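Local coordinates for NtrC family transcriptional regulator (Clostridium acetobutylicum ATCC 824, PDB 2Q5C), which is probably a DNA-binding, ATP-dependent transcriptional activator of the NtrC family, of which this chain is the N-terminal PrpR_N-type part, probably a sensory domain, at residues I7-Q12 against N18-L23; I56-T61 against I166-E171; P72-K77 against I177-N182. All coordinates share one frame; numbering follows the deposited sequence.

Interaction 1 of 3, residues I7-Q12 against N18-L23; sequences IALISQ and NLFPKL
Phe-20 lays the flat of its ring on Leu-9, and nearly all of the contact between strand 6-11 and helix 14-27 follows from how that ring is turned. The CB of Leu-9 sits 3.6 Å from the centroid of the Phe-20 ring and only 10° off its normal, a CH-pi contact placed almost at the centre of one face. Beyond CB the leucine runs back past the phenylalanine in the opposite sense, and its CD2 branch reaches the root of the aromatic side chain, 3.7 Å from Phe-20 CB. With CG anti to the backbone N (chi1 -174°), the ring of Phe-20 is carried down from the helix to the sheet. Its far edge then meets Ile-7: the O of Ile-7 lies in the ring plane, 3.3 Å from Phe-20 CE2, so that the carbonyl oxygen faces the weakly positive C-H rim. Ile-7 crosses the aromatic side chain at about a right angle, its CG2 branch 3.9 Å from Phe-20 CZ. No hydrogen bond spans the two segments, and every touching residue is buried. Strand and helix run antiparallel at 165°, as the first two elements of a beta-alpha-beta unit completed by strand 30-35. Pro-31 and Thr-33 of that strand also touch Phe-20, Ile-56 of strand 54-58 packs against it too, and Phe-29 meets it ring to ring.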
# COMPACT_ATOMS: atom_id res chain seq x y z
N ILE A 7 -0.45 -2.11 18.63
CA ILE A 7 -0.33 -2.41 17.21
C ILE A 7 0.06 -1.16 16.47
O ILE A 7 -0.58 -0.10 16.63
CB ILE A 7 -1.62 -2.99 16.60
CG1 ILE A 7 -2.13 -4.18 17.42
CG2 ILE A 7 -1.42 -3.37 15.12
CD1 ILE A 7 -3.43 -4.75 16.90
N ALA A 8 1.10 -1.28 15.66
CA ALA A 8 1.56 -0.18 14.80
C ALA A 8 1.04 -0.31 13.40
O ALA A 8 1.12 -1.37 12.80
CB ALA A 8 3.07 -0.10 14.75
N LEU A 9 0.52 0.79 12.85
CA LEU A 9 0.20 0.90 11.42
C LEU A 9 1.23 1.78 10.79
O LEU A 9 1.44 2.91 11.25
CB LEU A 9 -1.21 1.49 11.22
CG LEU A 9 -1.51 1.83 9.75
CD1 LEU A 9 -1.66 0.58 8.93
CD2 LEU A 9 -2.82 2.61 9.69
N ILE A 10 1.90 1.30 9.74
CA ILE A 10 2.92 2.08 9.04
C ILE A 10 2.42 2.22 7.61
O ILE A 10 2.22 1.22 6.91
CB ILE A 10 4.31 1.41 9.08
CG1 ILE A 10 4.70 1.15 10.54
CG2 ILE A 10 5.33 2.31 8.34
CD1 ILE A 10 6.05 0.42 10.73
N SER A 11 2.14 3.46 7.20
CA SER A 11 1.43 3.70 5.94
C SER A 11 1.73 5.13 5.54
O SER A 11 2.14 5.92 6.36
CB SER A 11 -0.07 3.54 6.22
OG SER A 11 -0.87 3.87 5.09
N GLN A 12 1.50 5.45 4.28
CA GLN A 12 1.52 6.85 3.85
C GLN A 12 0.11 7.35 3.56
O GLN A 12 -0.05 8.50 3.11
CB GLN A 12 2.39 7.02 2.61
CG GLN A 12 3.84 6.69 2.83
CD GLN A 12 4.65 6.94 1.60
OE1 GLN A 12 4.56 6.20 0.61
NE2 GLN A 12 5.41 8.01 1.63
N ASN A 18 -5.59 8.18 9.98
CA ASN A 18 -6.55 8.83 10.88
C ASN A 18 -7.66 7.91 11.37
O ASN A 18 -8.22 8.11 12.46
CB ASN A 18 -7.15 10.08 10.23
CG ASN A 18 -6.11 11.14 9.92
OD1 ASN A 18 -6.14 11.74 8.85
ND2 ASN A 18 -5.20 11.37 10.86
N LEU A 19 -8.00 6.90 10.58
CA LEU A 19 -9.00 5.93 11.00
C LEU A 19 -8.48 4.98 12.11
O LEU A 19 -9.22 4.56 13.00
CB LEU A 19 -9.46 5.12 9.78
CG LEU A 19 -10.42 3.96 10.03
CD1 LEU A 19 -11.75 4.46 10.66
CD2 LEU A 19 -10.69 3.25 8.71
N PHE A 20 -7.20 4.62 12.01
CA PHE A 20 -6.67 3.55 12.85
C PHE A 20 -6.89 3.78 14.36
O PHE A 20 -7.32 2.86 15.06
CB PHE A 20 -5.20 3.34 12.46
CG PHE A 20 -4.51 2.16 13.12
CD1 PHE A 20 -4.88 0.86 12.78
CD2 PHE A 20 -3.45 2.34 14.00
CE1 PHE A 20 -4.22 -0.23 13.36
CE2 PHE A 20 -2.78 1.23 14.57
CZ PHE A 20 -3.17 -0.02 14.23
N PRO A 21 -6.59 4.98 14.89
CA PRO A 21 -6.85 5.17 16.32
C PRO A 21 -8.32 5.06 16.72
O PRO A 21 -8.61 4.75 17.88
CB PRO A 21 -6.34 6.59 16.62
CG PRO A 21 -5.59 7.01 15.45
CD PRO A 21 -5.91 6.14 14.29
N LYS A 22 -9.23 5.34 15.79
CA LYS A 22 -10.65 5.18 16.07
C LYS A 22 -11.00 3.73 16.20
O LYS A 22 -11.75 3.33 17.11
CB LYS A 22 -11.52 5.84 15.00
CG LYS A 22 -11.23 7.32 14.83
CD LYS A 22 -11.97 7.87 13.63
CE LYS A 22 -11.50 9.27 13.30
NZ LYS A 22 -12.24 9.82 12.14
N LEU A 23 -10.41 2.91 15.33
CA LEU A 23 -10.64 1.47 15.42
C LEU A 23 -10.00 0.88 16.66
O LEU A 23 -10.51 -0.07 17.25
CB LEU A 23 -10.19 0.75 14.16
CG LEU A 23 -10.83 1.22 12.84
CD1 LEU A 23 -10.28 0.46 11.65
CD2 LEU A 23 -12.34 1.05 12.91

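Interaction 2 of 3, residues I56-T61 against I166-E171; sequences ISRGAT and INSGEE
Arg-58 stretches from the end of strand 54-58 to the linker ahead of helix 170-187, where one nearly straight hydrogen bond to Ile-166 holds its guanidinium edge. NH1 of Arg-58 donates to the carbonyl O of Ile-166 over 2.8 Å, with an N-H...O angle of 171°. The acceptor lies within 5° of the guanidinium plane, and the donor in turn approaches in the carbonyl plane, on a lone pair. The tight packing is on one face of the same group, where Ser-168 CB stands 3.5 Å above the guanidinium plane, displaced toward its rim, and 3.7 Å from Arg-58 NE. The arginine chain bends at chi3 (78°), and the guanidinium presents a face to the serine and its NH1 edge to the Ile-166 carbonyl. Toward Asn-167 the fit is looser: Arg-58 NH2 and Asn-167 O are 3.4 Å apart, while the exposed asparagine directs its CB away from the strand. Ile-166 contributes its backbone oxygen here, and its side chain leads off toward helix 80-90. The contact thus bridges the two halves of the chain close to its centre, as the main chain returns from strand 162-165 of one sheet to helix 170-187 beside the other. Around it, Ile-76 of strand 73-76 touches both Arg-58 and Ser-168, and Leu-16 of helix 14-27 also packs against the serine.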
# COMPACT_ATOMS: atom_id res chain seq x y z
N ILE A 56 1.03 -3.59 11.14
CA ILE A 56 0.17 -3.64 9.95
C ILE A 56 0.72 -2.67 8.93
O ILE A 56 1.12 -1.53 9.25
CB ILE A 56 -1.31 -3.28 10.30
CG1 ILE A 56 -1.92 -4.27 11.30
CG2 ILE A 56 -2.11 -3.18 9.01
CD1 ILE A 56 -3.27 -3.87 11.83
N SER A 57 0.74 -3.09 7.66
CA SER A 57 1.21 -2.23 6.56
C SER A 57 0.58 -2.75 5.30
O SER A 57 -0.21 -3.68 5.36
CB SER A 57 2.73 -2.14 6.51
OG SER A 57 3.28 -3.41 6.21
N ARG A 58 0.89 -2.15 4.15
CA ARG A 58 0.23 -2.55 2.93
C ARG A 58 1.23 -2.82 1.85
O ARG A 58 2.30 -2.21 1.78
CB ARG A 58 -0.70 -1.40 2.53
CG ARG A 58 -1.63 -1.72 1.41
CD ARG A 58 -2.88 -0.87 1.53
NE ARG A 58 -2.67 0.49 1.05
CZ ARG A 58 -3.11 0.95 -0.13
NH1 ARG A 58 -2.86 2.20 -0.48
NH2 ARG A 58 -3.79 0.15 -0.96
N GLY A 59 0.87 -3.75 0.96
CA GLY A 59 1.59 -3.92 -0.29
C GLY A 59 3.08 -4.15 -0.16
O GLY A 59 3.53 -4.94 0.69
N ALA A 60 3.89 -3.48 -0.98
CA ALA A 60 5.32 -3.69 -0.99
C ALA A 60 5.95 -3.42 0.38
O ALA A 60 6.88 -4.13 0.81
CB ALA A 60 5.97 -2.83 -2.06
N THR A 61 5.46 -2.39 1.06
CA THR A 61 5.98 -2.07 2.39
C THR A 61 5.88 -3.27 3.32
O THR A 61 6.82 -3.55 4.08
CB THR A 61 5.27 -0.85 2.95
OG1 THR A 61 5.65 0.28 2.16
CG2 THR A 61 5.68 -0.57 4.41
N ILE A 166 -3.51 4.26 -5.59
CA ILE A 166 -4.49 3.23 -5.24
C ILE A 166 -4.60 3.22 -3.74
O ILE A 166 -3.58 2.99 -3.07
CB ILE A 166 -4.04 1.86 -5.73
CG1 ILE A 166 -3.89 1.86 -7.26
CG2 ILE A 166 -5.05 0.77 -5.36
CD1 ILE A 166 -3.16 0.64 -7.76
N ASN A 167 -5.81 3.44 -3.24
CA ASN A 167 -6.04 3.57 -1.79
C ASN A 167 -6.57 2.28 -1.21
O ASN A 167 -6.79 1.31 -1.90
CB ASN A 167 -6.99 4.74 -1.53
CG ASN A 167 -6.37 6.09 -1.91
OD1 ASN A 167 -5.18 6.34 -1.65
ND2 ASN A 167 -7.15 6.93 -2.59
N SER A 168 -6.76 2.32 0.09
CA SER A 168 -7.32 1.22 0.84
C SER A 168 -8.47 1.83 1.60
O SER A 168 -8.56 3.05 1.76
CB SER A 168 -6.30 0.70 1.84
OG SER A 168 -6.85 -0.41 2.51
N GLY A 169 -9.32 0.98 2.11
CA GLY A 169 -10.49 1.47 2.81
C GLY A 169 -10.68 0.86 4.17
O GLY A 169 -9.84 0.10 4.67
N GLU A 170 -11.79 1.22 4.77
CA GLU A 170 -12.13 0.79 6.12
C GLU A 170 -12.24 -0.71 6.27
O GLU A 170 -11.72 -1.28 7.23
CB GLU A 170 -13.40 1.50 6.63
CG GLU A 170 -13.89 0.95 7.96
CD GLU A 170 -14.93 1.82 8.59
OE1 GLU A 170 -15.18 2.93 8.06
OE2 GLU A 170 -15.48 1.39 9.64
N GLU A 171 -12.93 -1.37 5.36
CA GLU A 171 -13.12 -2.79 5.53
C GLU A 171 -11.79 -3.53 5.50
O GLU A 171 -11.55 -4.44 6.31
CB GLU A 171 -14.11 -3.32 4.50
CG GLU A 171 -14.46 -4.79 4.67
CD GLU A 171 -15.18 -5.14 5.98
OE1 GLU A 171 -15.78 -4.24 6.65
OE2 GLU A 171 -15.16 -6.34 6.33

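Interaction 3 of 3, residues P72-K77 against I177-N182; sequences PSISIK and IEEALN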
# COMPACT_ATOMS: atom_id res chain seq x y z
N PRO A 72 4.78 -10.45 14.58
CA PRO A 72 3.74 -10.52 13.54
C PRO A 72 3.65 -9.26 12.66
O PRO A 72 3.61 -8.14 13.19
CB PRO A 72 2.47 -10.70 14.33
CG PRO A 72 2.92 -11.45 15.59
CD PRO A 72 4.24 -10.80 15.91
N SER A 73 3.69 -9.48 11.35
CA SER A 73 3.62 -8.44 10.31
C SER A 73 2.41 -8.82 9.46
O SER A 73 2.39 -9.87 8.82
CB SER A 73 4.88 -8.42 9.43
OG SER A 73 4.74 -7.50 8.32
N ILE A 74 1.40 -7.95 9.45
CA ILE A 74 0.15 -8.22 8.72
C ILE A 74 0.10 -7.29 7.53
O ILE A 74 0.43 -6.10 7.65
CB ILE A 74 -1.08 -8.00 9.63
CG1 ILE A 74 -1.14 -9.06 10.74
CG2 ILE A 74 -2.38 -7.98 8.85
CD1 ILE A 74 -0.16 -8.80 11.90
N SER A 75 -0.28 -7.83 6.38
CA SER A 75 -0.38 -7.08 5.16
C SER A 75 -1.83 -6.76 4.84
O SER A 75 -2.65 -7.66 4.79
CB SER A 75 0.19 -7.90 4.01
OG SER A 75 0.27 -7.05 2.90
N ILE A 76 -2.14 -5.48 4.65
CA ILE A 76 -3.43 -5.08 4.04
C ILE A 76 -3.29 -5.36 2.54
O ILE A 76 -2.35 -4.89 1.91
CB ILE A 76 -3.74 -3.57 4.25
CG1 ILE A 76 -3.79 -3.20 5.74
CG2 ILE A 76 -5.04 -3.21 3.52
CD1 ILE A 76 -3.59 -1.67 5.98
N LYS A 77 -4.18 -6.19 2.00
CA LYS A 77 -4.08 -6.51 0.57
C LYS A 77 -4.67 -5.38 -0.25
O LYS A 77 -5.72 -4.86 0.11
CB LYS A 77 -4.79 -7.82 0.26
CG LYS A 77 -4.38 -9.01 1.14
CD LYS A 77 -2.89 -9.31 1.05
CE LYS A 77 -2.50 -10.39 2.07
NZ LYS A 77 -1.05 -10.77 1.98
N ILE A 177 -6.79 -5.69 11.15
CA ILE A 177 -6.78 -5.64 12.61
C ILE A 177 -7.22 -6.96 13.18
O ILE A 177 -6.58 -7.47 14.11
CB ILE A 177 -7.62 -4.46 13.14
CG1 ILE A 177 -6.90 -3.15 12.82
CG2 ILE A 177 -7.89 -4.59 14.65
CD1 ILE A 177 -7.78 -1.92 13.01
N GLU A 178 -8.31 -7.52 12.64
CA GLU A 178 -8.77 -8.84 13.08
C GLU A 178 -7.66 -9.87 12.94
O GLU A 178 -7.41 -10.66 13.86
CB GLU A 178 -10.03 -9.27 12.32
CG GLU A 178 -10.77 -10.47 12.98
CD GLU A 178 -11.83 -11.14 12.10
OE1 GLU A 178 -12.09 -10.68 10.95
OE2 GLU A 178 -12.41 -12.16 12.57
N GLU A 179 -6.97 -9.88 11.80
CA GLU A 179 -5.89 -10.83 11.58
C GLU A 179 -4.78 -10.63 12.60
O GLU A 179 -4.26 -11.59 13.18
CB GLU A 179 -5.35 -10.68 10.16
CG GLU A 179 -4.30 -11.68 9.80
CD GLU A 179 -3.81 -11.48 8.38
OE1 GLU A 179 -4.52 -10.83 7.57
OE2 GLU A 179 -2.70 -11.95 8.09
N ALA A 180 -4.42 -9.38 12.87
CA ALA A 180 -3.36 -9.09 13.82
C ALA A 180 -3.74 -9.56 15.19
O ALA A 180 -2.90 -10.17 15.88
CB ALA A 180 -3.10 -7.52 13.85
N LEU A 181 -4.96 -9.26 15.61
CA LEU A 181 -5.39 -9.66 16.96
C LEU A 181 -5.36 -11.17 17.10
O LEU A 181 -4.95 -11.68 18.16
CB LEU A 181 -6.75 -9.10 17.31
CG LEU A 181 -6.79 -7.58 17.51
CD1 LEU A 181 -8.22 -7.09 17.51
CD2 LEU A 181 -6.09 -7.14 18.80
N ASN A 182 -5.73 -11.88 16.04
CA ASN A 182 -5.70 -13.35 16.08
C ASN A 182 -4.27 -13.88 16.18
O ASN A 182 -3.99 -14.82 16.96
CB ASN A 182 -6.39 -13.95 14.85
CG ASN A 182 -7.89 -13.75 14.88
OD1 ASN A 182 -8.47 -13.42 15.91
ND2 ASN A 182 -8.54 -13.97 13.73
O HOH W 1 -0.87 -10.67 6.30
O HOH W 2 -5.05 -8.21 6.13
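Ile-74 divides its two branches between consecutive residues of helix 170-187, Glu-179 and Ala-180. The CG1 branch, anti to the carbonyl carbon and beside the backbone N (chi1 -68°), bends back at chi2 (78°) instead of extending. Its CD1 is thereby brought against the helix backbone, 3.7 Å from Ala-180 CA and 3.8 Å from Ala-180 CB; the methyl side chain of Ala-180 probably helps the close approach. The CG2 branch points to the carboxylate of Glu-179 and lies 3.8 Å from its OE1. Here the last helix of the chain returns to pack on a parallel four-stranded sheet of order 2-1-3-4, as in a Rossmann-like alpha/beta fold, and it covers strand 73-76 at the edge of that sheet. Glu-179 is extended, with CG anti to the backbone N (chi1 -176°), and slides past Ile-74 in the opposite direction, carrying its carboxylate to the strand backbone. Two waters span the remaining distance. One accepts from Ser-75 N and donates to Glu-179 OE2, both at 2.9 Å; the other donates to Ser-75 O at 2.8 Å and to Glu-179 OE1 at 3.0 Å. Each carboxylate oxygen is thus tied through its own water to one polar backbone group of Ser-75. Lys-77 NZ stays 6.4 Å from Glu-179 OE2, too far for an ion pair but probably near enough to favour the negative charge.

How the interactions relate
Interactions 1 and 3 lie within the half of the chain that holds the first sheet, and interaction 2 sits at its border with the other half. Their centres are about 11 to 12 Å apart, and all reach the same parallel sheet through neighbouring strands 6-11, 54-58 and 73-76. Interaction 1 closes before the other two open, whereas interactions 2 and 3 alternate along the chain and share helix 170-187. Backbone hydrogen bonds probably link Ala-8 with Ile-56 and Ser-57 with Ile-76, while Ile-177 packs on Phe-20 and Leu-23. Interactions 2 and 3 each span about a hundred residues that include the second sheet, so the final helix belongs structurally to the half in which the chain begins.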